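Local coordinates for protein uronate isomerase (Caulobacter crescentus, PDB 2Q01) that interconverts uronic acids, isomerising D-glucuronate to D-fructuronate and D-galacturonate to D-tagaturonate in pentose and glucuronate metabolism, at residues 260-265 and 288-293; 12-17 and 432-437; 187-192 and 478-483. All coordinates share one frame; numbering follows the deposited sequence.

Interaction 1: residues 260-265 and 288-293; sequences ADLSDV and RAQMLT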
loop_
_atom_site.group_PDB
_atom_site.type_symbol
_atom_site.label_atom_id
_atom_site.label_comp_id
_atom_site.label_asym_id
_atom_site.label_seq_id
_atom_site.Cartn_x
_atom_site.Cartn_y
_atom_site.Cartn_z
ATOM N N ALA B 260 0.394 24.727 11.819
ATOM C CA ALA B 260 -0.576 25.827 11.921
ATOM C C ALA B 260 0.079 27.177 11.642
ATOM O O ALA B 260 1.293 27.305 11.715
ATOM C CB ALA B 260 -1.237 25.830 13.290
ATOM N N ASP B 261 -0.725 28.184 11.324
ATOM C CA ASP B 261 -0.197 29.522 11.095
ATOM C C ASP B 261 -1.045 30.537 11.854
ATOM O O ASP B 261 -1.810 31.302 11.263
ATOM C CB ASP B 261 -0.143 29.834 9.593
ATOM C CG ASP B 261 0.758 31.023 9.259
ATOM O OD1 ASP B 261 1.568 31.452 10.115
ATOM O OD2 ASP B 261 0.660 31.526 8.120
ATOM N N LEU B 262 -0.915 30.514 13.177
ATOM C CA LEU B 262 -1.610 31.458 14.043
ATOM C C LEU B 262 -0.869 32.789 14.075
ATOM O O LEU B 262 0.328 32.857 13.774
ATOM C CB LEU B 262 -1.737 30.905 15.470
ATOM C CG LEU B 262 -2.386 29.542 15.734
ATOM C CD1 LEU B 262 -2.175 29.116 17.189
ATOM C CD2 LEU B 262 -3.865 29.532 15.381
ATOM N N SER B 263 -1.588 33.846 14.444
ATOM C CA SER B 263 -0.979 35.141 14.722
ATOM C C SER B 263 -0.243 35.067 16.055
ATOM O O SER B 263 -0.381 34.088 16.798
ATOM C CB SER B 263 -2.039 36.246 14.742
ATOM O OG SER B 263 -2.877 36.143 15.877
ATOM N N ASP B 264 0.544 36.095 16.356
ATOM C CA ASP B 264 1.308 36.140 17.603
ATOM C C ASP B 264 0.408 36.091 18.839
ATOM O O ASP B 264 0.715 35.384 19.800
ATOM C CB ASP B 264 2.211 37.380 17.640
ATOM C CG ASP B 264 3.151 37.460 16.443
ATOM O OD1 ASP B 264 3.107 38.479 15.719
ATOM O OD2 ASP B 264 3.930 36.506 16.220
ATOM N N VAL B 265 -0.711 36.819 18.795
ATOM C CA VAL B 265 -1.656 36.863 19.915
ATOM C C VAL B 265 -2.446 35.562 20.097
ATOM O O VAL B 265 -2.744 35.180 21.229
ATOM C CB VAL B 265 -2.594 38.113 19.879
ATOM C CG1 VAL B 265 -1.797 39.383 20.145
ATOM C CG2 VAL B 265 -3.340 38.231 18.557
ATOM N N ARG B 288 1.488 21.955 19.288
ATOM C CA ARG B 288 2.489 21.155 18.569
ATOM C C ARG B 288 2.540 21.501 17.073
ATOM O O ARG B 288 3.618 21.592 16.489
ATOM C CB ARG B 288 2.214 19.668 18.755
ATOM C CG ARG B 288 2.569 19.140 20.131
ATOM C CD ARG B 288 2.492 17.625 20.181
ATOM N NE ARG B 288 1.246 17.106 19.619
ATOM C CZ ARG B 288 0.204 16.680 20.331
ATOM N NH1 ARG B 288 -0.876 16.216 19.714
ATOM N NH2 ARG B 288 0.237 16.702 21.654
ATOM N N ALA B 289 1.367 21.703 16.478
ATOM C CA ALA B 289 1.230 22.225 15.123
ATOM C C ALA B 289 1.813 23.633 14.952
ATOM O O ALA B 289 2.546 23.888 14.001
ATOM C CB ALA B 289 -0.240 22.203 14.695
ATOM N N GLN B 290 1.482 24.543 15.867
ATOM C CA GLN B 290 1.978 25.920 15.794
ATOM C C GLN B 290 3.486 25.985 15.982
ATOM O O GLN B 290 4.165 26.761 15.317
ATOM C CB GLN B 290 1.271 26.825 16.814
ATOM C CG GLN B 290 1.798 28.271 16.860
ATOM C CD GLN B 290 1.744 28.965 15.508
ATOM O OE1 GLN B 290 0.792 28.794 14.744
ATOM N NE2 GLN B 290 2.767 29.757 15.210
ATOM N N MET B 291 4.003 25.142 16.873
ATOM C CA MET B 291 5.439 25.068 17.127
ATOM C C MET B 291 6.259 24.509 15.967
ATOM O O MET B 291 7.428 24.850 15.835
ATOM C CB MET B 291 5.730 24.293 18.411
ATOM C CG MET B 291 5.380 25.052 19.692
ATOM S SD MET B 291 5.997 26.754 19.772
ATOM C CE MET B 291 7.747 26.450 19.869
ATOM N N LEU B 292 5.656 23.662 15.132
ATOM C CA LEU B 292 6.318 23.199 13.910
ATOM C C LEU B 292 6.629 24.376 13.001
ATOM O O LEU B 292 7.738 24.484 12.481
ATOM C CB LEU B 292 5.479 22.153 13.164
ATOM C CG LEU B 292 5.687 20.680 13.544
ATOM C CD1 LEU B 292 5.043 19.758 12.513
ATOM C CD2 LEU B 292 7.170 20.333 13.710
ATOM N N THR B 293 5.652 25.267 12.842
ATOM C CA THR B 293 5.816 26.508 12.077
ATOM C C THR B 293 6.797 27.468 12.752
ATOM O O THR B 293 7.572 28.148 12.086
ATOM C CB THR B 293 4.456 27.198 11.877
ATOM O OG1 THR B 293 3.599 26.322 11.142
ATOM C CG2 THR B 293 4.582 28.516 11.106
HETATM O O HOH W 1 2.791 31.708 12.493
#
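Ala260 lies against the helix at Gln290, their CA atoms 4.6 Å apart, and its backbone N makes a weak bond back to Ala289 O. The next link is firmer: Thr293 OG1 donates to Ala260 O over 2.6 Å, approaching 22° out of the carbonyl plane. Beside this polar strip the CB atoms of Ala260 and Ala289 meet at 4.0 Å, a small apolar touch. Residues 260-263 lead into helix 264-276, with Ser263 at its N-cap, and they are laid across helix 281-302, the very next helix of the chain, so the contact closes a compact run of two consecutive helices on itself. Gln290 does the gripping further along. With CG anti to the backbone N (chi1 176°) and a bend at chi2, its side chain runs out from the helix and then turns so that OE1 takes the N-H of Leu262 at 2.9 Å, a nearly straight bond of 166°. Leu262 crosses the amide at a slant, and its CB and CG both come within 3.4 Å of the same OE1. The other end of the amide, NE2, is held by Glu294. A water sits 2.7 Å from Asp261 OD1 and also reaches Leu262 O, with a weak bond from Gln290 NE2; Asp261 itself is committed to a salt bridge with Arg348 beyond the two segments.

Interaction 2: residues 12-17 and 432-437; sequences DRLFPS and ARRVDS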
loop_
_atom_site.group_PDB
_atom_site.type_symbol
_atom_site.label_atom_id
_atom_site.label_comp_id
_atom_site.label_asym_id
_atom_site.label_seq_id
_atom_site.Cartn_x
_atom_site.Cartn_y
_atom_site.Cartn_z
ATOM N N ASP B 12 27.580 -11.565 -1.643
ATOM C CA ASP B 12 26.549 -11.078 -2.555
ATOM C C ASP B 12 25.178 -10.985 -1.901
ATOM O O ASP B 12 24.161 -11.070 -2.585
ATOM C CB ASP B 12 26.461 -11.985 -3.783
ATOM C CG ASP B 12 27.640 -11.826 -4.721
ATOM O OD1 ASP B 12 27.975 -12.820 -5.397
ATOM O OD2 ASP B 12 28.225 -10.720 -4.794
ATOM N N ARG B 13 25.157 -10.819 -0.583
ATOM C CA ARG B 13 23.912 -10.688 0.167
ATOM C C ARG B 13 23.138 -9.436 -0.253
ATOM O O ARG B 13 23.736 -8.410 -0.596
ATOM C CB ARG B 13 24.193 -10.671 1.673
ATOM C CG ARG B 13 25.144 -9.575 2.109
ATOM C CD ARG B 13 25.478 -9.647 3.582
ATOM N NE ARG B 13 26.424 -8.602 3.971
ATOM C CZ ARG B 13 27.745 -8.694 3.853
ATOM N NH1 ARG B 13 28.303 -9.790 3.354
ATOM N NH2 ARG B 13 28.516 -7.687 4.233
ATOM N N LEU B 14 21.809 -9.550 -0.258
ATOM C CA LEU B 14 20.883 -8.445 -0.587
ATOM C C LEU B 14 20.824 -8.025 -2.070
ATOM O O LEU B 14 19.969 -7.223 -2.456
ATOM C CB LEU B 14 21.079 -7.224 0.346
ATOM C CG LEU B 14 21.175 -7.469 1.866
ATOM C CD1 LEU B 14 21.627 -6.230 2.600
ATOM C CD2 LEU B 14 19.881 -7.978 2.442
ATOM N N PHE B 15 21.719 -8.567 -2.895
ATOM C CA PHE B 15 21.671 -8.353 -4.345
ATOM C C PHE B 15 20.658 -9.326 -4.937
ATOM O O PHE B 15 20.483 -10.420 -4.395
ATOM C CB PHE B 15 23.047 -8.579 -4.991
ATOM C CG PHE B 15 24.128 -7.668 -4.481
ATOM C CD1 PHE B 15 23.844 -6.359 -4.070
ATOM C CD2 PHE B 15 25.444 -8.115 -4.427
ATOM C CE1 PHE B 15 24.850 -5.524 -3.594
ATOM C CE2 PHE B 15 26.468 -7.284 -3.955
ATOM C CZ PHE B 15 26.172 -5.988 -3.536
ATOM N N PRO B 16 19.987 -8.943 -6.044
ATOM C CA PRO B 16 19.001 -9.841 -6.659
ATOM C C PRO B 16 19.663 -11.113 -7.179
ATOM O O PRO B 16 20.866 -11.120 -7.434
ATOM C CB PRO B 16 18.465 -9.021 -7.839
ATOM C CG PRO B 16 18.810 -7.611 -7.525
ATOM C CD PRO B 16 20.104 -7.680 -6.795
ATOM N N SER B 17 18.889 -12.183 -7.320
ATOM C CA SER B 17 19.453 -13.464 -7.746
ATOM C C SER B 17 19.809 -13.494 -9.234
ATOM O O SER B 17 20.765 -14.174 -9.629
ATOM C CB SER B 17 18.514 -14.613 -7.403
ATOM O OG SER B 17 19.142 -15.860 -7.646
ATOM N N ALA B 432 22.039 -0.539 3.603
ATOM C CA ALA B 432 21.601 0.609 2.799
ATOM C C ALA B 432 22.297 0.648 1.449
ATOM O O ALA B 432 21.660 0.867 0.423
ATOM C CB ALA B 432 21.863 1.896 3.544
ATOM N N ARG B 433 23.607 0.420 1.467
ATOM C CA ARG B 433 24.437 0.454 0.263
ATOM C C ARG B 433 24.158 -0.686 -0.726
ATOM O O ARG B 433 24.171 -0.463 -1.936
ATOM C CB ARG B 433 25.909 0.514 0.657
ATOM C CG ARG B 433 26.273 1.840 1.316
ATOM C CD ARG B 433 27.597 1.803 2.065
ATOM N NE ARG B 433 27.830 3.094 2.710
ATOM C CZ ARG B 433 28.996 3.521 3.185
ATOM N NH1 ARG B 433 30.085 2.766 3.113
ATOM N NH2 ARG B 433 29.070 4.723 3.733
ATOM N N ARG B 434 23.869 -1.882 -0.213
ATOM C CA ARG B 434 23.555 -3.044 -1.053
ATOM C C ARG B 434 22.186 -2.963 -1.695
ATOM O O ARG B 434 22.029 -3.331 -2.861
ATOM C CB ARG B 434 23.649 -4.337 -0.246
ATOM C CG ARG B 434 25.051 -4.659 0.186
ATOM C CD ARG B 434 25.134 -5.923 1.002
ATOM N NE ARG B 434 26.536 -6.228 1.251
ATOM C CZ ARG B 434 27.254 -7.088 0.539
ATOM N NH1 ARG B 434 28.527 -7.273 0.835
ATOM N NH2 ARG B 434 26.696 -7.774 -0.450
ATOM N N VAL B 435 21.197 -2.498 -0.928
ATOM C CA VAL B 435 19.819 -2.348 -1.414
ATOM C C VAL B 435 19.720 -1.244 -2.469
ATOM O O VAL B 435 19.063 -1.428 -3.501
ATOM C CB VAL B 435 18.816 -2.123 -0.253
ATOM C CG1 VAL B 435 17.430 -1.744 -0.775
ATOM C CG2 VAL B 435 18.717 -3.368 0.597
ATOM N N ASP B 436 20.395 -0.121 -2.221
ATOM C CA ASP B 436 20.513 0.957 -3.210
ATOM C C ASP B 436 21.228 0.484 -4.473
ATOM O O ASP B 436 20.845 0.870 -5.583
ATOM C CB ASP B 436 21.248 2.173 -2.633
ATOM C CG ASP B 436 20.397 2.975 -1.650
ATOM O OD1 ASP B 436 20.921 3.974 -1.107
ATOM O OD2 ASP B 436 19.218 2.620 -1.413
ATOM N N SER B 437 22.261 -0.344 -4.298
ATOM C CA SER B 437 22.966 -0.958 -5.424
ATOM C C SER B 437 22.063 -1.895 -6.211
ATOM O O SER B 437 22.078 -1.864 -7.435
ATOM C CB SER B 437 24.208 -1.708 -4.957
ATOM O OG SER B 437 25.163 -0.798 -4.458
#
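Arg434 reaches out of helix 425-445 into the type II turn formed by Asp12 to Phe15, and its extended side chain is the filling of the contact. NH2 donates to Arg13 O at 3.0 Å, in the carbonyl plane and on a lone pair, and also bonds Glu11 O, so one nitrogen fastens two carbonyls of the N-terminal arm. The packing here is close on several sides. Arg13 CG lies 3.3 Å above one face of the Arg434 guanidinium; chi1 of 57° sets that CG between its own N and carbonyl carbon, and the extended chain then carries the Arg13 guanidinium face-on to its neighbour, with Arg434 NH1 over its rim, the planes 31° apart. Leu14 crosses the aliphatic part at about a right angle, its CD1 3.9 Å from Arg434 CD. Phe15 CE2 comes within 3.5 Å of Arg434 NH2, while Phe15 CE1 rests 4.1 Å from Ser437 CB. Past Phe15 the segment leaves the helix: Pro16 and Ser17 are partly exposed, as is Asp12, whose carboxylate turns to Arg26. Ser17 OG bonds Asp18 of the second subunit, which also shares backbone hydrogen bonds with Leu14. Putting a methionine in place of Arg434 would probably leave the carbonyls of Arg13 and Glu11 without their donor and Asp430 with one arginine fewer. Arg13 NH1 bonds His10 O, and Asp430 OD1 bridges Arg434 NE and Arg13 NH2; its negative charge is likely to let the guanidinium groups lie so close, Arg434 NH1 3.4 Å from Arg13 NH2.

Interaction 3: residues 187-192 and 478-483; sequences SGWGGH and WARPAT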
loop_
_atom_site.group_PDB
_atom_site.type_symbol
_atom_site.label_atom_id
_atom_site.label_comp_id
_atom_site.label_asym_id
_atom_site.label_seq_id
_atom_site.Cartn_x
_atom_site.Cartn_y
_atom_site.Cartn_z
ATOM N N SER B 187 38.962 17.441 23.502
ATOM C CA SER B 187 39.971 16.380 23.513
ATOM C C SER B 187 40.765 16.361 22.213
ATOM O O SER B 187 40.342 16.941 21.211
ATOM C CB SER B 187 39.327 15.011 23.756
ATOM O OG SER B 187 38.604 14.568 22.623
ATOM N N GLY B 188 41.912 15.684 22.241
ATOM C CA GLY B 188 42.792 15.570 21.072
ATOM C C GLY B 188 42.235 14.703 19.956
ATOM O O GLY B 188 42.626 14.849 18.796
ATOM N N TRP B 189 41.330 13.796 20.323
ATOM C CA TRP B 189 40.589 12.949 19.392
ATOM C C TRP B 189 39.746 13.797 18.444
ATOM O O TRP B 189 39.098 14.754 18.869
ATOM C CB TRP B 189 39.691 12.015 20.191
ATOM C CG TRP B 189 39.000 10.954 19.397
ATOM C CD1 TRP B 189 39.582 9.907 18.742
ATOM C CD2 TRP B 189 37.586 10.809 19.210
ATOM N NE1 TRP B 189 38.621 9.126 18.150
ATOM C CE2 TRP B 189 37.388 9.657 18.419
ATOM C CE3 TRP B 189 36.467 11.543 19.632
ATOM C CZ2 TRP B 189 36.115 9.219 18.040
ATOM C CZ3 TRP B 189 35.200 11.105 19.255
ATOM C CH2 TRP B 189 35.037 9.953 18.464
ATOM N N GLY B 190 39.766 13.443 17.160
ATOM C CA GLY B 190 39.181 14.288 16.118
ATOM C C GLY B 190 37.855 13.820 15.551
ATOM O O GLY B 190 37.468 14.229 14.455
ATOM N N GLY B 191 37.158 12.969 16.300
ATOM C CA GLY B 191 35.862 12.443 15.881
ATOM C C GLY B 191 34.784 13.509 15.868
ATOM O O GLY B 191 34.635 14.267 16.833
ATOM N N HIS B 192 34.038 13.558 14.765
ATOM C CA HIS B 192 33.009 14.565 14.551
ATOM C C HIS B 192 31.682 14.033 15.071
ATOM O O HIS B 192 30.829 13.575 14.309
ATOM C CB HIS B 192 32.951 14.940 13.068
ATOM C CG HIS B 192 32.044 16.089 12.744
ATOM N ND1 HIS B 192 30.992 15.978 11.858
ATOM C CD2 HIS B 192 32.050 17.378 13.157
ATOM C CE1 HIS B 192 30.381 17.143 11.752
ATOM N NE2 HIS B 192 31.004 18.011 12.529
ATOM N N TRP B 478 37.668 21.680 15.121
ATOM C CA TRP B 478 37.851 20.770 16.255
ATOM C C TRP B 478 37.808 19.285 15.893
ATOM O O TRP B 478 38.207 18.433 16.694
ATOM C CB TRP B 478 36.855 21.082 17.384
ATOM C CG TRP B 478 35.387 21.085 17.009
ATOM C CD1 TRP B 478 34.614 22.180 16.761
ATOM C CD2 TRP B 478 34.516 19.943 16.881
ATOM N NE1 TRP B 478 33.322 21.799 16.480
ATOM C CE2 TRP B 478 33.235 20.432 16.546
ATOM C CE3 TRP B 478 34.694 18.556 17.021
ATOM C CZ2 TRP B 478 32.139 19.586 16.340
ATOM C CZ3 TRP B 478 33.605 17.718 16.822
ATOM C CH2 TRP B 478 32.344 18.237 16.483
ATOM N N ALA B 479 37.310 18.989 14.696
ATOM C CA ALA B 479 37.256 17.627 14.174
ATOM C C ALA B 479 38.395 17.367 13.181
ATOM O O ALA B 479 39.158 18.277 12.841
ATOM C CB ALA B 479 35.904 17.378 13.515
ATOM N N ARG B 480 38.501 16.124 12.715
ATOM C CA ARG B 480 39.434 15.767 11.647
ATOM C C ARG B 480 39.012 16.402 10.324
ATOM O O ARG B 480 37.838 16.746 10.148
ATOM C CB ARG B 480 39.459 14.254 11.453
ATOM C CG ARG B 480 40.234 13.497 12.481
ATOM C CD ARG B 480 39.852 12.042 12.412
ATOM N NE ARG B 480 40.079 11.385 13.690
ATOM C CZ ARG B 480 39.354 10.378 14.161
ATOM N NH1 ARG B 480 38.332 9.892 13.465
ATOM N NH2 ARG B 480 39.652 9.861 15.341
ATOM N N PRO B 481 39.969 16.584 9.392
ATOM C CA PRO B 481 39.540 16.802 8.010
ATOM C C PRO B 481 38.935 15.525 7.404
ATOM O O PRO B 481 39.200 14.413 7.880
ATOM C CB PRO B 481 40.836 17.198 7.295
ATOM C CG PRO B 481 41.925 16.624 8.125
ATOM C CD PRO B 481 41.435 16.662 9.540
ATOM N N ALA B 482 38.117 15.699 6.369
ATOM C CA ALA B 482 37.430 14.586 5.725
ATOM C C ALA B 482 38.247 14.008 4.570
ATOM O O ALA B 482 38.480 14.684 3.564
ATOM C CB ALA B 482 36.062 15.032 5.241
ATOM N N THR B 483 38.695 12.763 4.731
ATOM C CA THR B 483 39.393 12.029 3.667
ATOM C C THR B 483 38.712 10.690 3.395
ATOM O O THR B 483 38.080 10.111 4.284
ATOM C CB THR B 483 40.892 11.767 3.992
ATOM O OG1 THR B 483 41.005 11.044 5.223
ATOM C CG2 THR B 483 41.690 13.072 4.080
#
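Arg480, Gly190 and Trp478 have the most surface buried where the C-terminal tail crosses the loop 187-192. In this TIM-barrel-clan enzyme that loop runs from helix 179-186 into the parallel strand 192-194, so the tail, following helix 451-469, packs on an alpha-to-beta connection. One backbone bond sets the crossing: Arg480 N donates to Gly190 O at 2.8 Å, in the carbonyl plane and on a lone pair. From there the Arg480 side chain, extended from CG to NE, lies along the Gly190 backbone, and its guanidinium is laid flat over the next peptide, with Gly191 N 4.0 Å above its plane and over its centre. A beta carbon on Gly190 would sit only 2.6 Å from Arg480 CG, so this close approach relies on the residue having no side chain. The far end of Arg480 meets Trp189 with the indole and guanidinium planes 88° apart. NE1 and NH2 are both donors and do not bond each other; Asp161 takes one on each carboxylate oxygen, Trp189 NE1 on OD1 and Arg480 NH2 on OD2, which probably explains why two donors lie so close. On the other flank Trp478 brings its six-membered ring against His192 and the Gly191 carbonyl. His192 slants against it, its ND1 bonded to Thr167 and its CB 3.9 Å from Ala479 CB. At the rim of the Trp478 ring, Gly191 O lies in the ring plane 3.6 Å from CZ3, while CH2 reaches to 3.4 Å from His192 CD2.

In the fold
Interactions 2 and 3 both bring chain ends back onto the body of the protein, the N-terminal arm at 12-17 and the C-terminal tail at 478-483. Their segments alternate along the sequence, and their nearest atoms are about 11 Å apart, with centres 31 Å apart. Interaction 1 is far more local, with 22 residues between its segments, and is nested inside the loops closed by both others. It lies across the chain's centre from interaction 2, with centres 43 Å apart; its centre is 39 Å from that of interaction 3. Only interaction 2 also meets a second subunit. None of the three includes the potassium-site residues Ala375, Tyr378, Leu381 and Asn411.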